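SM80.1 Vicilin (Solanum melongena, PDB 5VF5) probably serves as a seed storage protein of the 7S vicilin family, built on two cupin folds, and binds copper and sodium ions. Local coordinates at residues A[11-16]-A[275-280]; A[317-322]-A[327-332]. All coordinates share one frame; numbering follows the deposited sequence.

Contact 1 (A[11-16]-A[275-280]); sequences PYLFKS and ARFEMA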
ATOM      1  N   PRO A  11       9.017   3.263 -16.237  1.00 17.37           N
ATOM      2  CA  PRO A  11       8.114   2.154 -16.054  1.00 17.74           C
ATOM      3  C   PRO A  11       7.769   1.884 -14.600  1.00 16.40           C
ATOM      4  O   PRO A  11       6.761   1.240 -14.356  1.00 18.37           O
ATOM      5  CB  PRO A  11       8.885   0.961 -16.641  1.00 21.80           C
ATOM      6  CG  PRO A  11      10.300   1.356 -16.581  1.00 25.81           C
ATOM      7  CD  PRO A  11      10.268   2.825 -16.891  1.00 19.33           C
ATOM      8  N   TYR A  12       8.587   2.392 -13.686  1.00 14.22           N
ATOM      9  CA  TYR A  12       8.360   2.184 -12.277  1.00 13.58           C
ATOM     10  C   TYR A  12       7.371   3.152 -11.655  1.00 12.93           C
ATOM     11  O   TYR A  12       6.954   2.972 -10.512  1.00 11.68           O
ATOM     12  CB  TYR A  12       9.688   2.315 -11.549  1.00 14.36           C
ATOM     13  CG  TYR A  12      10.779   1.416 -12.059  1.00 17.03           C
ATOM     14  CD1 TYR A  12      10.618   0.059 -12.096  1.00 17.60           C
ATOM     15  CD2 TYR A  12      11.962   1.938 -12.541  1.00 23.63           C
ATOM     16  CE1 TYR A  12      11.612  -0.780 -12.602  1.00 20.65           C
ATOM     17  CE2 TYR A  12      12.958   1.112 -13.027  1.00 26.95           C
ATOM     18  CZ  TYR A  12      12.780  -0.248 -13.015  1.00 22.28           C
ATOM     19  OH  TYR A  12      13.766  -1.080 -13.514  1.00 30.78           O
ATOM     20  N   LEU A  13       7.021   4.230 -12.349  1.00 11.70           N
ATOM     21  CA  LEU A  13       6.156   5.279 -11.854  1.00 12.40           C
ATOM     22  C   LEU A  13       4.742   5.043 -12.333  1.00 13.49           C
ATOM     23  O   LEU A  13       4.521   4.856 -13.545  1.00 15.96           O
ATOM     24  CB  LEU A  13       6.652   6.611 -12.396  1.00 14.33           C
ATOM     25  CG  LEU A  13       5.790   7.832 -12.109  1.00 17.02           C
ATOM     26  CD1 LEU A  13       5.743   8.096 -10.620  1.00 15.89           C
ATOM     27  CD2 LEU A  13       6.369   9.044 -12.820  1.00 20.21           C
ATOM     28  N   PHE A  14       3.783   5.091 -11.410  1.00 13.27           N
ATOM     29  CA  PHE A  14       2.363   4.879 -11.718  1.00 12.77           C
ATOM     30  C   PHE A  14       1.629   6.057 -11.132  1.00 13.41           C
ATOM     31  O   PHE A  14       1.377   6.140  -9.926  1.00 14.46           O
ATOM     32  CB  PHE A  14       1.840   3.574 -11.139  1.00 14.89           C
ATOM     33  CG  PHE A  14       2.481   2.336 -11.720  1.00 15.30           C
ATOM     34  CD1 PHE A  14       3.724   1.933 -11.339  1.00 14.66           C
ATOM     35  CD2 PHE A  14       1.824   1.590 -12.703  1.00 20.25           C
ATOM     36  CE1 PHE A  14       4.341   0.821 -11.915  1.00 15.55           C
ATOM     37  CE2 PHE A  14       2.411   0.454 -13.246  1.00 21.21           C
ATOM     38  CZ  PHE A  14       3.687   0.078 -12.873  1.00 18.91           C
ATOM     39  N   LYS A  15       1.314   7.022 -11.971  1.00 15.76           N
ATOM     40  CA  LYS A  15       0.603   8.191 -11.525  1.00 13.69           C
ATOM     41  C   LYS A  15      -0.807   7.831 -10.989  1.00 14.30           C
ATOM     42  O   LYS A  15      -1.430   6.858 -11.435  1.00 14.03           O
ATOM     43  CB  LYS A  15       0.524   9.209 -12.652  1.00 17.70           C
ATOM     44  CG  LYS A  15       1.892   9.768 -13.035  1.00 20.38           C
ATOM     45  CD  LYS A  15       2.480  10.693 -11.997  1.00 18.86           C
ATOM     46  CE  LYS A  15       1.613  11.911 -11.860  1.00 20.49           C
ATOM     47  NZ  LYS A  15       2.130  12.842 -10.825  1.00 23.51           N
ATOM     48  N   SER A  16      -1.312   8.675 -10.086  1.00 14.07           N
ATOM     49  CA  SER A  16      -2.588   8.415  -9.454  0.80 13.89           C
ATOM     50  C   SER A  16      -3.731   8.190 -10.453  1.00 14.15           C
ATOM     51  O   SER A  16      -4.627   7.359 -10.211  1.00 14.70           O
ATOM     52  CB  SER A  16      -2.934   9.488  -8.447  0.80 16.32           C
ATOM     53  OG  SER A  16      -3.222  10.690  -9.125  0.80 17.22           O
ATOM     54  N   ALA A 275       7.506  14.957  -3.455  1.00 13.75           N
ATOM     55  CA  ALA A 275       8.932  14.735  -3.476  1.00 13.44           C
ATOM     56  C   ALA A 275       9.490  14.575  -4.872  1.00 14.30           C
ATOM     57  O   ALA A 275       8.787  14.177  -5.807  1.00 16.95           O
ATOM     58  CB  ALA A 275       9.297  13.516  -2.603  1.00 15.17           C
ATOM     59  N   ARG A 276      10.768  14.858  -4.983  1.00 14.65           N
ATOM     60  CA  ARG A 276      11.614  14.535  -6.138  1.00 15.95           C
ATOM     61  C   ARG A 276      12.265  13.202  -5.783  1.00 14.80           C
ATOM     62  O   ARG A 276      12.703  13.034  -4.658  1.00 16.57           O
ATOM     63  CB  ARG A 276      12.658  15.693  -6.284  1.00 20.96           C
ATOM     64  CG  ARG A 276      13.999  15.534  -6.967  1.00 26.59           C
ATOM     65  CD  ARG A 276      14.841  16.835  -6.800  1.00 28.92           C
ATOM     66  NE  ARG A 276      16.119  16.767  -7.514  1.00 29.31           N
ATOM     67  CZ  ARG A 276      17.240  17.429  -7.188  1.00 27.48           C
ATOM     68  NH1 ARG A 276      17.266  18.243  -6.143  1.00 24.97           N
ATOM     69  NH2 ARG A 276      18.359  17.279  -7.916  1.00 26.64           N
ATOM     70  N   PHE A 277      12.299  12.246  -6.701  1.00 12.74           N
ATOM     71  CA  PHE A 277      13.063  11.042  -6.519  1.00 12.28           C
ATOM     72  C   PHE A 277      14.140  10.895  -7.551  1.00 11.16           C
ATOM     73  O   PHE A 277      13.969  11.340  -8.700  1.00 12.20           O
ATOM     74  CB  PHE A 277      12.174   9.803  -6.472  1.00 13.41           C
ATOM     75  CG  PHE A 277      11.543   9.431  -7.787  1.00 14.45           C
ATOM     76  CD1 PHE A 277      12.204   8.557  -8.643  1.00 14.64           C
ATOM     77  CD2 PHE A 277      10.294   9.906  -8.154  1.00 15.70           C
ATOM     78  CE1 PHE A 277      11.629   8.172  -9.849  1.00 15.55           C
ATOM     79  CE2 PHE A 277       9.727   9.551  -9.368  1.00 16.17           C
ATOM     80  CZ  PHE A 277      10.413   8.696 -10.222  1.00 16.10           C
ATOM     81  N   GLU A 278      15.209  10.206  -7.210  1.00 11.91           N
ATOM     82  CA  GLU A 278      16.235   9.792  -8.167  1.00 11.08           C
ATOM     83  C   GLU A 278      16.595   8.356  -7.836  1.00 10.44           C
ATOM     84  O   GLU A 278      16.825   8.037  -6.659  1.00 10.33           O
ATOM     85  CB  GLU A 278      17.488  10.642  -8.092  1.00 13.04           C
ATOM     86  CG  GLU A 278      17.233  12.099  -8.391  1.00 13.15           C
ATOM     87  CD  GLU A 278      18.500  12.898  -8.654  1.00 17.52           C
ATOM     88  OE1 GLU A 278      19.617  12.400  -8.317  1.00 18.20           O
ATOM     89  OE2 GLU A 278      18.370  14.042  -9.216  1.00 21.70           O
ATOM     90  N   MET A 279      16.599   7.492  -8.810  1.00 11.00           N
ATOM     91  CA  MET A 279      16.905   6.088  -8.712  1.00 11.17           C
ATOM     92  C   MET A 279      18.007   5.780  -9.722  1.00 12.05           C
ATOM     93  O   MET A 279      18.051   6.384 -10.816  1.00 14.33           O
ATOM     94  CB  MET A 279      15.640   5.245  -8.977  0.50 14.71           C
ATOM     95  CG  MET A 279      15.767   3.760  -8.654  0.50 13.64           C
ATOM     96  SD  MET A 279      14.208   2.886  -8.390  0.50 16.15           S
ATOM     97  CE  MET A 279      13.515   3.073 -10.013  0.50 17.65           C
ATOM     98  N   ALA A 280      18.861   4.814  -9.393  1.00 12.04           N
ATOM     99  CA  ALA A 280      19.887   4.289 -10.298  1.00 12.22           C
ATOM    100  C   ALA A 280      19.425   2.952 -10.817  1.00 14.79           C
ATOM    101  O   ALA A 280      19.224   2.033 -10.014  1.00 16.11           O
ATOM    102  CB  ALA A 280      21.204   4.148  -9.573  1.00 15.29           C
TER

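Contact 2 (A[317-322]-A[327-332]); sequences DVLVIP and ITFIAT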
ATOM      1  N   ASP A 317       0.172   8.927  -6.043  1.00 10.61           N
ATOM      2  CA  ASP A 317       1.073   8.315  -6.998  1.00 11.37           C
ATOM      3  C   ASP A 317       1.768   7.124  -6.364  1.00 11.18           C
ATOM      4  O   ASP A 317       1.977   7.088  -5.133  1.00 13.10           O
ATOM      5  CB  ASP A 317       2.175   9.282  -7.432  1.00 12.33           C
ATOM      6  CG  ASP A 317       1.681  10.440  -8.288  1.00 13.48           C
ATOM      7  OD1 ASP A 317       0.544  10.415  -8.815  1.00 14.83           O
ATOM      8  OD2 ASP A 317       2.503  11.383  -8.411  1.00 14.05           O
ATOM      9  N   VAL A 318       2.171   6.196  -7.197  1.00 10.72           N
ATOM     10  CA  VAL A 318       2.950   5.022  -6.819  1.00  9.82           C
ATOM     11  C   VAL A 318       4.304   4.989  -7.506  1.00  9.27           C
ATOM     12  O   VAL A 318       4.420   5.268  -8.705  1.00 10.66           O
ATOM     13  CB  VAL A 318       2.140   3.745  -7.114  1.00 12.53           C
ATOM     14  CG1 VAL A 318       2.983   2.491  -7.065  1.00 12.95           C
ATOM     15  CG2 VAL A 318       0.957   3.662  -6.164  1.00 13.66           C
ATOM     16  N   LEU A 319       5.337   4.613  -6.754  1.00 10.15           N
ATOM     17  CA  LEU A 319       6.615   4.275  -7.320  1.00  9.66           C
ATOM     18  C   LEU A 319       6.966   2.863  -6.907  1.00  9.85           C
ATOM     19  O   LEU A 319       6.934   2.564  -5.716  1.00 10.52           O
ATOM     20  CB  LEU A 319       7.712   5.204  -6.834  1.00 10.41           C
ATOM     21  CG  LEU A 319       9.085   5.011  -7.462  1.00 11.11           C
ATOM     22  CD1 LEU A 319       9.132   5.296  -8.956  1.00 12.21           C
ATOM     23  CD2 LEU A 319      10.117   5.856  -6.742  1.00 12.30           C
ATOM     24  N   VAL A 320       7.383   2.037  -7.854  1.00  9.59           N
ATOM     25  CA  VAL A 320       7.902   0.719  -7.552  1.00  9.59           C
ATOM     26  C   VAL A 320       9.437   0.863  -7.482  1.00  9.64           C
ATOM     27  O   VAL A 320      10.065   1.330  -8.431  1.00 11.04           O
ATOM     28  CB  VAL A 320       7.489  -0.314  -8.605  1.00 10.53           C
ATOM     29  CG1 VAL A 320       8.185  -1.636  -8.342  1.00 11.72           C
ATOM     30  CG2 VAL A 320       5.969  -0.457  -8.636  1.00 11.61           C
ATOM     31  N   ILE A 321      10.014   0.450  -6.363  1.00  9.91           N
ATOM     32  CA  ILE A 321      11.459   0.448  -6.198  1.00 10.07           C
ATOM     33  C   ILE A 321      11.905  -1.019  -6.276  1.00  9.50           C
ATOM     34  O   ILE A 321      11.733  -1.762  -5.271  1.00 10.65           O
ATOM     35  CB  ILE A 321      11.905   1.021  -4.828  1.00 11.57           C
ATOM     36  CG1 ILE A 321      11.170   2.350  -4.481  1.00 12.34           C
ATOM     37  CG2 ILE A 321      13.443   1.174  -4.855  1.00 11.98           C
ATOM     38  CD1 ILE A 321      11.434   2.772  -3.052  1.00 13.77           C
ATOM     39  N   PRO A 322      12.504  -1.448  -7.394  1.00  9.58           N
ATOM     40  CA  PRO A 322      12.984  -2.826  -7.431  1.00 10.43           C
ATOM     41  C   PRO A 322      14.109  -3.048  -6.395  1.00  8.82           C
ATOM     42  O   PRO A 322      14.849  -2.109  -6.050  1.00  9.54           O
ATOM     43  CB  PRO A 322      13.531  -2.971  -8.851  1.00 12.71           C
ATOM     44  CG  PRO A 322      12.918  -1.874  -9.607  1.00 13.85           C
ATOM     45  CD  PRO A 322      12.699  -0.746  -8.670  1.00 11.10           C
ATOM     46  N   ILE A 327      18.151   4.525  -4.342  1.00  9.55           N
ATOM     47  CA  ILE A 327      17.068   5.497  -4.424  1.00  9.66           C
ATOM     48  C   ILE A 327      17.242   6.572  -3.373  1.00  9.49           C
ATOM     49  O   ILE A 327      17.708   6.300  -2.273  1.00  9.73           O
ATOM     50  CB  ILE A 327      15.698   4.762  -4.260  1.00 11.56           C
ATOM     51  CG1 ILE A 327      14.498   5.686  -4.275  1.00 17.79           C
ATOM     52  CG2 ILE A 327      15.634   3.973  -2.960  1.00 13.01           C
ATOM     53  CD1 ILE A 327      13.839   5.801  -5.561  1.00 21.67           C
ATOM     54  N   THR A 328      16.765   7.760  -3.686  1.00 10.77           N
ATOM     55  CA  THR A 328      16.623   8.868  -2.749  1.00 11.09           C
ATOM     56  C   THR A 328      15.333   9.596  -3.046  1.00 10.08           C
ATOM     57  O   THR A 328      14.865   9.652  -4.203  1.00 11.65           O
ATOM     58  CB  THR A 328      17.844   9.823  -2.775  1.00 11.97           C
ATOM     59  OG1 THR A 328      17.717  10.825  -1.768  1.00 13.00           O
ATOM     60  CG2 THR A 328      17.966  10.514  -4.108  1.00 11.73           C
ATOM     61  N   PHE A 329      14.769  10.177  -2.012  1.00 10.70           N
ATOM     62  CA  PHE A 329      13.594  11.057  -2.085  1.00 10.90           C
ATOM     63  C   PHE A 329      13.945  12.367  -1.388  1.00 11.27           C
ATOM     64  O   PHE A 329      14.488  12.351  -0.291  1.00 11.36           O
ATOM     65  CB  PHE A 329      12.381  10.476  -1.385  1.00 11.20           C
ATOM     66  CG  PHE A 329      11.914   9.157  -1.917  1.00 11.58           C
ATOM     67  CD1 PHE A 329      12.414   7.971  -1.412  1.00 12.53           C
ATOM     68  CD2 PHE A 329      10.937   9.088  -2.899  1.00 12.97           C
ATOM     69  CE1 PHE A 329      11.950   6.741  -1.883  1.00 13.03           C
ATOM     70  CE2 PHE A 329      10.467   7.887  -3.374  1.00 13.39           C
ATOM     71  CZ  PHE A 329      10.978   6.704  -2.873  1.00 13.29           C
ATOM     72  N   ILE A 330      13.537  13.475  -1.987  1.00 11.65           N
ATOM     73  CA  ILE A 330      13.798  14.807  -1.494  1.00 12.92           C
ATOM     74  C   ILE A 330      12.402  15.484  -1.386  1.00 12.57           C
ATOM     75  O   ILE A 330      11.710  15.691  -2.390  1.00 14.01           O
ATOM     76  CB  ILE A 330      14.670  15.636  -2.470  1.00 13.98           C
ATOM     77  CG1 ILE A 330      16.057  14.998  -2.625  0.50 16.69           C
ATOM     78  CG2 ILE A 330      14.808  17.048  -1.945  0.50 16.13           C
ATOM     79  CD1 ILE A 330      16.123  14.003  -3.770  0.50 19.01           C
ATOM     80  N   ALA A 331      11.990  15.786  -0.172  1.00 12.14           N
ATOM     81  CA  ALA A 331      10.758  16.495   0.084  1.00 13.40           C
ATOM     82  C   ALA A 331      10.810  17.871  -0.518  1.00 15.74           C
ATOM     83  O   ALA A 331      11.840  18.563  -0.498  1.00 18.09           O
ATOM     84  CB  ALA A 331      10.472  16.562   1.571  1.00 14.74           C
ATOM     85  N   THR A 332       9.722  18.253  -1.153  0.50 18.36           N
ATOM     86  CA  THR A 332       9.735  19.531  -1.809  0.50 21.17           C
ATOM     87  C   THR A 332       8.765  20.414  -1.038  0.50 19.99           C
ATOM     88  O   THR A 332       7.554  20.227  -1.123  0.50 21.19           O
ATOM     89  CB  THR A 332       9.634  19.403  -3.369  1.00 24.91           C
ATOM     90  OG1 THR A 332       8.502  18.661  -3.827  1.00 28.32           O
ATOM     91  CG2 THR A 332      10.971  18.747  -3.983  1.00 25.03           C
TER

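Contact 1 (A[11-16]-A[275-280])
F277 is the first residue of 275-280 to reach across to 11-16. Its CE2 atom lies 4.4 Å from L13 CD1, a loose contact that the methyl makes obliquely to the ring. With chi1 near 174° the L13 branch extends away from its own N, and the second torsion then sets CD1 toward F277. L319 and F329 also touch the F277 ring, which belongs to the same apolar layer. E278 next to it points the other way.

Alternate residues thus point inward, as on a strand of a beta-barrel that packs against a facing sheet. No backbone bond joins 275-280 to 11-16, whose CA atoms come no closer than 10.0 Å, at Y12 CA and M279 CA. Segment 11-16 instead bonds through Y12 and F14 to strand 318-321 in the facing sheet of the C-terminal cupin barrel, and its short strand 13-14 is the outermost of that sheet within this chain.

M279, like F277, points inward. Its sulfur and the Y12 ring form a Met-aromatic contact, with SD of M279 5.3 Å from the Y12 ring centroid and 30° off the ring normal; M279 has two conformers, and this geometry is that of one of them. The two side chains cross at about a right angle. The bend at chi3 (64°) turns CE of M279 to the CD2-CE2 side of Y12, but the methyl is modelled too close to the ring for its exact position to be trusted. I327 and V309 pack against M279 as well.

Contact 2 (A[317-322]-A[327-332])
L319 and I321, alternate residues of strand 318-321, face I327 and F329 across the interior of a cupin beta-barrel. The strand axes run nearly antiparallel, at 153°, but pass 10.3 Å apart, so the two strands belong to facing sheets and meet through side chains alone. The main bump is the L319 CD2 methyl, which fills the notch between I327 and F329. It meets I327 CD1 tip to tip at 3.9 Å and also lies 3.9 Å from F329 CE2, oblique to the ring. A chi1 of -175° swings the L319 branch clear of its own N and carries CD2 forward to these two partners.

I321 fills the neighbouring hollow with two arms. Its CG2 packs on I327 CG2 at 4.0 Å, the two side chains crossing at about a right angle, while its CD1 extends toward the far end of the phenyl ring. The F329 ring therefore enters as a wedge, its CZ end met at the edge by I321, with L319 CD2 oblique beside it. F277 and V256 pack against F329, and Y259 touches both isoleucines. At the point of the wedge, I321 CD1 lies in the ring plane, 4.0 Å from F329 CZ.

Contacts 1 and 2 adjoin in one barrel interior, their centres about 5 Å apart. Each joins the same two sheets: 11-16 pairs with 317-322 through a probable hydrogen bond from F14 N to V318 O (2.8 Å), and 275-280 with 327-332 through another from I330 N to R276 O (2.8 Å). Y12 CE1 also packs on P322 CG at 3.4 Å. The copper ion, bound by C281, H283 and H325, lies at one end of this layer; C281 directly follows 275-280, and H325 sits in the turn of contact 2. The Y12 and I321 side chains are about 3 Å and 9 Å from copper. An acetate, probably from the crystallisation liquor, lies about 4 Å from the I321 side chain.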